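Local coordinates for rhodanese domain-containing protein (Thermoplasma volcanium GSS1, PDB 3GK5) that is of unknown function but contains a rhodanese domain, here studied alone, whose active relatives transfer sulfur from donors such as thiosulfate to an acceptor, at residues D22-F27 and G65-A70. Numbering follows the deposited sequence.
Sequences DVREPF and GNRSAA
The guanidinium of R67 lies against the aliphatic part of R24, its NH1 3.5 Å from R24 CG, while one face is covered by R24 CA. The two side chains cross at about a right angle, and their guanidinium planes are 79° apart. R24 NE stays 5.2 Å from R67 NH1, so it is methylene carbons rather than charge that R24 presents to its neighbour. A bend at chi3 (-67°) turns the R24 head back toward D22, where NE and NH2 grip the carboxylate side-on; NH2 to OD1 measures 3.2 Å, and both oxygens accept through their syn lone pairs, nearly in the guanidinium plane. D22 OD2 also accepts from the backbone N of R24 at 2.9 Å, closing an Asx turn, and R24 NH2 reaches G32 O as well. With an alanine here the methylenes that lie against R67 are gone, and the buried D22 carboxylate would probably be left without its charged mate. R67 has its own counter-ion in E28, through NH2, and the same nitrogen makes a weak bond to a water that donates to V23 O and, at 2.6 Å, to E25 OE1. Further along the contact, V23 CG2 packs 4.2 Å from S68 CA, near the start of helix 66-76. No direct hydrogen bond joins the segments. Topologically, the turn after strand 19-22 meets the helix that follows the neighbouring parallel strand 58-61. The loop between that strand and the helix includes C62, consistent with the position of the active-site loop in rhodanese domains.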
loop_
_atom_site.group_PDB
_atom_site.type_symbol
_atom_site.label_atom_id
_atom_site.label_comp_id
_atom_site.label_asym_id
_atom_site.label_seq_id
_atom_site.Cartn_x
_atom_site.Cartn_y
_atom_site.Cartn_z
ATOM N N ASP A 22 -2.540 2.426 1.496
ATOM C CA ASP A 22 -1.727 2.689 2.682
ATOM C C ASP A 22 -2.485 2.201 3.905
ATOM O O ASP A 22 -3.509 2.771 4.272
ATOM C CB ASP A 22 -1.429 4.189 2.785
ATOM C CG ASP A 22 -0.390 4.507 3.827
ATOM O OD1 ASP A 22 0.419 5.428 3.570
ATOM O OD2 ASP A 22 -0.379 3.856 4.904
ATOM N N VAL A 23 -1.971 1.143 4.532
ATOM C CA VAL A 23 -2.614 0.533 5.693
ATOM C C VAL A 23 -2.092 0.989 7.047
ATOM O O VAL A 23 -2.349 0.353 8.069
ATOM C CB VAL A 23 -2.505 -0.985 5.612
ATOM C CG1 VAL A 23 -3.071 -1.456 4.278
ATOM C CG2 VAL A 23 -1.056 -1.401 5.758
ATOM N N ARG A 24 -1.374 2.100 7.044
ATOM C CA ARG A 24 -0.820 2.676 8.260
ATOM C C ARG A 24 -1.903 3.508 8.935
ATOM O O ARG A 24 -2.949 3.770 8.347
ATOM C CB ARG A 24 0.374 3.572 7.917
ATOM C CG ARG A 24 1.497 2.855 7.185
ATOM C CD ARG A 24 2.688 3.767 6.992
ATOM N NE ARG A 24 2.369 4.864 6.084
ATOM C CZ ARG A 24 3.040 6.007 6.029
ATOM N NH1 ARG A 24 4.072 6.213 6.835
ATOM N NH2 ARG A 24 2.676 6.943 5.168
ATOM N N GLU A 25 -1.645 3.919 10.170
ATOM C CA GLU A 25 -2.595 4.737 10.907
ATOM C C GLU A 25 -2.554 6.138 10.312
ATOM O O GLU A 25 -1.510 6.592 9.850
ATOM C CB GLU A 25 -2.242 4.771 12.399
ATOM C CG GLU A 25 -2.350 3.407 13.075
ATOM C CD GLU A 25 -3.695 2.747 12.826
ATOM O OE1 GLU A 25 -3.726 1.525 12.549
ATOM O OE2 GLU A 25 -4.729 3.448 12.911
ATOM N N PRO A 26 -3.695 6.839 10.316
ATOM C CA PRO A 26 -3.819 8.196 9.772
ATOM C C PRO A 26 -2.778 9.232 10.192
ATOM O O PRO A 26 -2.384 10.072 9.379
ATOM C CB PRO A 26 -5.251 8.596 10.146
ATOM C CG PRO A 26 -5.571 7.707 11.326
ATOM C CD PRO A 26 -4.953 6.404 10.943
ATOM N N PHE A 27 -2.317 9.177 11.439
ATOM C CA PHE A 27 -1.324 10.147 11.911
ATOM C C PHE A 27 0.025 9.946 11.256
ATOM O O PHE A 27 0.878 10.824 11.308
ATOM C CB PHE A 27 -1.148 10.066 13.436
ATOM C CG PHE A 27 -0.417 8.833 13.911
ATOM C CD1 PHE A 27 0.976 8.777 13.905
ATOM C CD2 PHE A 27 -1.127 7.740 14.398
ATOM C CE1 PHE A 27 1.651 7.644 14.388
ATOM C CE2 PHE A 27 -0.468 6.608 14.880
ATOM C CZ PHE A 27 0.925 6.561 14.876
ATOM N N GLY A 65 6.775 -2.725 6.261
ATOM C CA GLY A 65 6.359 -3.919 5.547
ATOM C C GLY A 65 5.776 -5.038 6.394
ATOM O O GLY A 65 5.300 -6.045 5.870
ATOM N N ASN A 66 5.802 -4.869 7.706
ATOM C CA ASN A 66 5.282 -5.888 8.605
ATOM C C ASN A 66 3.756 -5.953 8.594
ATOM O O ASN A 66 3.178 -7.038 8.664
ATOM C CB ASN A 66 5.806 -5.617 10.016
ATOM C CG ASN A 66 6.344 -4.200 10.172
ATOM O OD1 ASN A 66 5.586 -3.232 10.171
ATOM N ND2 ASN A 66 7.661 -4.076 10.285
ATOM N N ARG A 67 3.109 -4.794 8.488
ATOM C CA ARG A 67 1.650 -4.719 8.479
ATOM C C ARG A 67 1.075 -4.952 7.083
ATOM O O ARG A 67 -0.007 -5.522 6.929
ATOM C CB ARG A 67 1.195 -3.358 9.019
ATOM C CG ARG A 67 1.550 -3.136 10.492
ATOM C CD ARG A 67 1.266 -1.711 10.940
ATOM N NE ARG A 67 2.205 -0.769 10.332
ATOM C CZ ARG A 67 2.141 0.556 10.455
ATOM N NH1 ARG A 67 3.054 1.315 9.859
ATOM N NH2 ARG A 67 1.164 1.125 11.157
ATOM N N SER A 68 1.799 -4.507 6.063
ATOM C CA SER A 68 1.354 -4.695 4.696
ATOM C C SER A 68 1.307 -6.192 4.379
ATOM O O SER A 68 0.352 -6.673 3.771
ATOM C CB SER A 68 2.308 -3.987 3.734
ATOM O OG SER A 68 3.634 -4.412 3.965
ATOM N N ALA A 69 2.331 -6.926 4.807
ATOM C CA ALA A 69 2.404 -8.364 4.557
ATOM C C ALA A 69 1.165 -9.084 5.048
ATOM O O ALA A 69 0.606 -9.927 4.341
ATOM C CB ALA A 69 3.635 -8.953 5.229
ATOM N N ALA A 70 0.736 -8.748 6.260
ATOM C CA ALA A 70 -0.440 -9.378 6.845
ATOM C C ALA A 70 -1.724 -9.009 6.098
ATOM O O ALA A 70 -2.649 -9.816 5.997
ATOM C CB ALA A 70 -0.550 -9.002 8.304
HETATM O O HOH W 1 -1.781 0.600 11.077
#